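PDB 7MCM: enoyl-CoA hydratase from Mycolicibacterium smegmatis, which probably catalyses the reversible addition of water to the double bond of enoyl-CoA thioesters, yielding (3S)-3-hydroxyacyl-CoA in fatty acid metabolism. Local coordinates for residues 15-20 with 44-49; 51-56 with 211-216. One frame throughout, in Å; residues are numbered along the deposited sequence.

Interaction 1 of 2, residues 15-20 with 44-49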
loop_
_atom_site.group_PDB
_atom_site.type_symbol
_atom_site.label_atom_id
_atom_site.label_comp_id
_atom_site.label_asym_id
_atom_site.label_seq_id
_atom_site.Cartn_x
_atom_site.Cartn_y
_atom_site.Cartn_z
ATOM N N ARG B 15 -35.258 13.100 0.140
ATOM C CA ARG B 15 -33.886 12.794 0.525
ATOM C C ARG B 15 -32.901 12.941 -0.630
ATOM O O ARG B 15 -31.730 12.564 -0.494
ATOM C CB ARG B 15 -33.803 11.388 1.112
ATOM C CG ARG B 15 -34.929 11.102 2.077
ATOM C CD ARG B 15 -34.704 9.823 2.846
ATOM N NE ARG B 15 -34.017 10.127 4.096
ATOM C CZ ARG B 15 -34.569 10.041 5.297
ATOM N NH1 ARG B 15 -35.820 9.633 5.456
ATOM N NH2 ARG B 15 -33.861 10.405 6.364
ATOM N N VAL B 16 -33.338 13.493 -1.755
ATOM C CA VAL B 16 -32.494 13.636 -2.935
ATOM C C VAL B 16 -32.278 15.117 -3.196
ATOM O O VAL B 16 -33.243 15.871 -3.354
ATOM C CB VAL B 16 -33.128 12.952 -4.157
ATOM C CG1 VAL B 16 -32.218 13.091 -5.384
ATOM C CG2 VAL B 16 -33.409 11.489 -3.851
ATOM N N GLN B 17 -31.014 15.524 -3.281
ATOM C CA GLN B 17 -30.657 16.872 -3.701
ATOM C C GLN B 17 -30.144 16.822 -5.128
ATOM O O GLN B 17 -29.422 15.894 -5.505
ATOM C CB GLN B 17 -29.575 17.493 -2.814
ATOM C CG GLN B 17 -30.056 18.149 -1.566
ATOM C CD GLN B 17 -28.944 18.884 -0.845
ATOM O OE1 GLN B 17 -27.774 18.772 -1.212
ATOM N NE2 GLN B 17 -29.301 19.620 0.200
ATOM N N THR B 18 -30.509 17.819 -5.920
ATOM C CA THR B 18 -29.921 17.986 -7.239
ATOM C C THR B 18 -29.027 19.215 -7.221
ATOM O O THR B 18 -29.445 20.291 -6.771
ATOM C CB THR B 18 -30.997 18.106 -8.313
ATOM O OG1 THR B 18 -31.836 16.954 -8.254
ATOM C CG2 THR B 18 -30.357 18.166 -9.697
ATOM N N TRP B 19 -27.792 19.038 -7.674
ATOM C CA TRP B 19 -26.831 20.121 -7.846
ATOM C C TRP B 19 -26.683 20.356 -9.341
ATOM O O TRP B 19 -26.285 19.444 -10.073
ATOM C CB TRP B 19 -25.476 19.763 -7.240
ATOM C CG TRP B 19 -25.492 19.423 -5.778
ATOM C CD1 TRP B 19 -26.553 19.493 -4.920
ATOM C CD2 TRP B 19 -24.381 18.956 -5.007
ATOM N NE1 TRP B 19 -26.164 19.110 -3.658
ATOM C CE2 TRP B 19 -24.834 18.773 -3.688
ATOM C CE3 TRP B 19 -23.039 18.680 -5.308
ATOM C CZ2 TRP B 19 -23.993 18.332 -2.665
ATOM C CZ3 TRP B 19 -22.209 18.240 -4.297
ATOM C CH2 TRP B 19 -22.688 18.059 -2.993
ATOM N N THR B 20 -27.013 21.566 -9.796
ATOM C CA THR B 20 -26.941 21.904 -11.211
ATOM C C THR B 20 -25.820 22.919 -11.398
ATOM O O THR B 20 -25.908 24.050 -10.902
ATOM C CB THR B 20 -28.269 22.452 -11.729
ATOM O OG1 THR B 20 -29.323 21.534 -11.423
ATOM C CG2 THR B 20 -28.199 22.616 -13.227
ATOM N N ASP B 44 -20.230 20.039 2.196
ATOM C CA ASP B 44 -20.293 20.158 3.647
ATOM C C ASP B 44 -21.735 20.236 4.143
ATOM O O ASP B 44 -22.057 19.708 5.214
ATOM C CB ASP B 44 -19.482 21.367 4.115
ATOM C CG ASP B 44 -17.989 21.144 3.974
ATOM O OD1 ASP B 44 -17.595 19.982 3.733
ATOM O OD2 ASP B 44 -17.214 22.111 4.109
ATOM N N ALA B 45 -22.612 20.908 3.391
ATOM C CA ALA B 45 -24.004 21.020 3.816
ATOM C C ALA B 45 -24.734 19.692 3.668
ATOM O O ALA B 45 -25.584 19.348 4.496
ATOM C CB ALA B 45 -24.717 22.113 3.022
ATOM N N ALA B 46 -24.428 18.942 2.613
ATOM C CA ALA B 46 -25.065 17.644 2.430
ATOM C C ALA B 46 -24.604 16.652 3.493
ATOM O O ALA B 46 -25.414 15.887 4.023
ATOM C CB ALA B 46 -24.787 17.123 1.017
ATOM N N ASN B 47 -23.312 16.669 3.840
ATOM C CA ASN B 47 -22.835 15.833 4.941
ATOM C C ASN B 47 -23.549 16.162 6.243
ATOM O O ASN B 47 -23.856 15.265 7.037
ATOM C CB ASN B 47 -21.332 16.010 5.140
ATOM C CG ASN B 47 -20.522 15.321 4.075
ATOM O OD1 ASN B 47 -21.034 14.467 3.346
ATOM N ND2 ASN B 47 -19.250 15.695 3.967
ATOM N N ALA B 48 -23.794 17.450 6.495
ATOM C CA ALA B 48 -24.349 17.870 7.771
ATOM C C ALA B 48 -25.838 17.571 7.878
ATOM O O ALA B 48 -26.351 17.420 8.988
ATOM C CB ALA B 48 -24.089 19.365 7.989
ATOM N N ASP B 49 -26.546 17.494 6.754
ATOM C CA ASP B 49 -27.990 17.265 6.765
ATOM C C ASP B 49 -28.238 15.768 6.636
ATOM O O ASP B 49 -28.311 15.224 5.537
ATOM C CB ASP B 49 -28.672 18.051 5.649
ATOM C CG ASP B 49 -30.201 18.030 5.758
ATOM O OD1 ASP B 49 -30.748 17.236 6.554
ATOM O OD2 ASP B 49 -30.855 18.805 5.032
#
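The methyl group of Ala46 faces two side chains that strand 16-21 sends toward helix 33-48. CB of Ala46 lies at the edge of the Trp19 indole, close to the ring plane, and meets it at CZ2, 4.0 Å away. CB of Ala46 also sits 4.1 Å from OE1 of Gln17. Ala46 thus meets a pair already bonded to each other along the strand. NE1 of Trp19 gives its hydrogen to OE1 of Gln17 at 2.9 Å, in a nearly straight bond of 171°. The oxygen lies almost exactly in the indole plane, whereas NE1 is tilted 32° from the plane of the amide. Beyond CG the Gln17 chain runs extended, and this carries its amide up to the level of the indole nitrogen. The bond satisfies a buried N-H and probably limits rotation of both groups. With CG anti to the carbonyl carbon (chi1 -58°), Trp19 turns the edge of its indole to the helix.

On either side of Ala46 along the chain the contact thins out: CB of Ala45 is 5.9 Å from NE2 of Gln17, and OD2 of Asp49, just past the helix, is 5.1 Å from NE2 of Gln17. Asp49 is held from other quarters: Arg12 forms a salt bridge with it, and Asp51 offers its backbone N. On the exposed flank Asp44 turns away from the strand and pairs with Arg104.

Around the tight part, Leu8, Val55 and Leu57 pack on Trp19, so the indole is flanked by side chains from the strands on both sides of its own, with the helix at its edge. Strand 16-21, helix 33-48 and strand 54-59 make a beta-alpha-beta crossover, its two strands parallel neighbours in the sheet of the crotonase fold, and this contact seats the crossover helix on its first strand.

Interaction 2 of 2, residues 51-56 with 211-216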
loop_
_atom_site.group_PDB
_atom_site.type_symbol
_atom_site.label_atom_id
_atom_site.label_comp_id
_atom_site.label_asym_id
_atom_site.label_seq_id
_atom_site.Cartn_x
_atom_site.Cartn_y
_atom_site.Cartn_z
ATOM N N ASP B 51 -30.779 14.126 6.757
ATOM C CA ASP B 51 -31.943 13.748 5.965
ATOM C C ASP B 51 -31.567 13.450 4.511
ATOM O O ASP B 51 -32.277 12.693 3.838
ATOM C CB ASP B 51 -32.999 14.855 6.027
ATOM C CG ASP B 51 -33.579 15.058 7.433
ATOM O OD1 ASP B 51 -33.646 14.091 8.231
ATOM O OD2 ASP B 51 -33.962 16.207 7.741
ATOM N N ILE B 52 -30.466 14.019 4.014
ATOM C CA ILE B 52 -30.048 13.832 2.625
ATOM C C ILE B 52 -29.343 12.488 2.457
ATOM O O ILE B 52 -28.452 12.133 3.239
ATOM C CB ILE B 52 -29.129 14.983 2.172
ATOM C CG1 ILE B 52 -29.797 16.339 2.408
ATOM C CG2 ILE B 52 -28.725 14.809 0.702
ATOM C CD1 ILE B 52 -31.048 16.542 1.612
ATOM N N SER B 53 -29.703 11.758 1.400
ATOM C CA SER B 53 -29.140 10.439 1.141
ATOM C C SER B 53 -28.521 10.274 -0.238
ATOM O O SER B 53 -27.743 9.337 -0.426
ATOM C CB SER B 53 -30.213 9.348 1.315
ATOM O OG SER B 53 -30.485 9.110 2.683
ATOM N N VAL B 54 -28.869 11.113 -1.213
ATOM C CA VAL B 54 -28.369 10.996 -2.584
ATOM C C VAL B 54 -28.239 12.401 -3.157
ATOM O O VAL B 54 -29.087 13.262 -2.898
ATOM C CB VAL B 54 -29.306 10.156 -3.484
ATOM C CG1 VAL B 54 -28.639 9.863 -4.819
ATOM C CG2 VAL B 54 -29.728 8.872 -2.816
ATOM N N VAL B 55 -27.188 12.617 -3.952
ATOM C CA VAL B 55 -27.009 13.830 -4.754
ATOM C C VAL B 55 -27.014 13.423 -6.218
ATOM O O VAL B 55 -26.364 12.441 -6.593
ATOM C CB VAL B 55 -25.705 14.583 -4.402
ATOM C CG1 VAL B 55 -25.340 15.635 -5.473
ATOM C CG2 VAL B 55 -25.824 15.257 -3.055
ATOM N N ILE B 56 -27.792 14.142 -7.026
ATOM C CA ILE B 56 -27.716 14.075 -8.484
ATOM C C ILE B 56 -26.957 15.308 -8.968
ATOM O O ILE B 56 -27.380 16.443 -8.717
ATOM C CB ILE B 56 -29.109 14.029 -9.125
ATOM C CG1 ILE B 56 -29.866 12.746 -8.745
ATOM C CG2 ILE B 56 -28.979 14.206 -10.640
ATOM C CD1 ILE B 56 -31.350 12.771 -9.167
ATOM N N ASN B 211 -33.759 3.475 1.213
ATOM C CA ASN B 211 -33.105 2.719 2.267
ATOM C C ASN B 211 -32.770 3.605 3.456
ATOM O O ASN B 211 -32.646 4.821 3.319
ATOM C CB ASN B 211 -31.836 2.061 1.711
ATOM C CG ASN B 211 -32.147 1.092 0.600
ATOM O OD1 ASN B 211 -31.520 1.097 -0.475
ATOM N ND2 ASN B 211 -33.142 0.266 0.834
ATOM N N PRO B 212 -32.615 3.021 4.645
ATOM C CA PRO B 212 -32.318 3.828 5.836
ATOM C C PRO B 212 -31.097 4.714 5.618
ATOM O O PRO B 212 -30.026 4.241 5.225
ATOM C CB PRO B 212 -32.064 2.776 6.922
ATOM C CG PRO B 212 -32.810 1.581 6.466
ATOM C CD PRO B 212 -32.700 1.590 4.954
ATOM N N ALA B 213 -31.269 6.013 5.882
ATOM C CA ALA B 213 -30.224 6.986 5.573
ATOM C C ALA B 213 -28.883 6.682 6.231
ATOM O O ALA B 213 -27.858 6.784 5.536
ATOM C CB ALA B 213 -30.700 8.398 5.952
ATOM N N PRO B 214 -28.799 6.316 7.515
ATOM C CA PRO B 214 -27.472 6.015 8.075
ATOM C C PRO B 214 -26.779 4.839 7.404
ATOM O O PRO B 214 -25.551 4.852 7.273
ATOM C CB PRO B 214 -27.775 5.728 9.551
ATOM C CG PRO B 214 -29.064 6.371 9.812
ATOM C CD PRO B 214 -29.845 6.235 8.551
ATOM N N ALA B 215 -27.529 3.809 6.994
ATOM C CA ALA B 215 -26.901 2.647 6.365
ATOM C C ALA B 215 -26.355 2.989 4.981
ATOM O O ALA B 215 -25.299 2.482 4.581
ATOM C CB ALA B 215 -27.891 1.490 6.275
ATOM N N VAL B 216 -27.071 3.825 4.226
ATOM C CA VAL B 216 -26.565 4.266 2.928
ATOM C C VAL B 216 -25.203 4.949 3.079
ATOM O O VAL B 216 -24.264 4.687 2.308
ATOM C CB VAL B 216 -27.601 5.181 2.243
ATOM C CG1 VAL B 216 -26.966 5.921 1.060
ATOM C CG2 VAL B 216 -28.782 4.335 1.762
HETATM O O HOH W 1 -27.848 9.382 4.348
HETATM O O HOH W 2 -32.385 7.351 2.755
#
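The hydroxyl of Ser53 is gripped by two waters that lie between it and the segment 211-216. It donates to water 2, with 2.6 Å from OG to the water oxygen, and accepts from water 1, so the direction of both bonds is settled. Water 2 passes its own hydrogen on to the backbone O of Asn211, again at 2.6 Å. Water 1 sits among three acceptors: besides OG of Ser53 it reaches O of Ala213 at 2.9 Å and O of Ile52 at 3.0 Å. A single water has two hydrogens to give, so these three probably share them.

Direct contact is small and close. OG of Ser53 lies 3.4 Å from CB of Ala213, and the two backbones come as near as 5.7 Å between the CA atoms of these residues. With OG anti to its own carbonyl carbon (chi1 -75°), the Ser53 hydroxyl is directed at the first turn of helix 213-226. One turn on, Val216 brings CG1 to 3.8 Å from the backbone O of Ser53; that methyl stands anti to the Val216 nitrogen.

Pro212 occupies the N-cap, and its carbonyl takes the N-H of Val216 and, weakly, that of Ala215. Val216 continues the packing outward, onto Ile208 and Pro108 and onto Val144 of the second subunit, while Ala215 lies on Gly147 of that subunit. Arg15 lies against both Ser53 and Ala213.

Here the lead-in to strand 54-59 meets the start of helix 213-226 through little apolar surface, to which the methyl of Ala213 adds direct contact. On the 211-216 side the ordered waters bond to main-chain carbonyls, so the polar link to the serine hydroxyl probably depends chiefly on where the backbone runs.

Both contacts are buried at their touching residues, and each takes one strand of the neighbouring pair 16-21 and 54-59, whose backbones are probably hydrogen-bonded to each other. Interaction 1 lies within one beta-alpha-beta unit and is made by direct contact of a methyl with an indole edge and an amide oxygen. Interaction 2 spans 154 intervening residues, relies on bridging waters, and has the second subunit close by, whereas no other chain touches the segments of interaction 1. Arg217 ties the two together, its guanidinium meeting the backbone carbonyls of Ala46 and Asn47 near the end of helix 33-48 and that of Ile52 beside interaction 2.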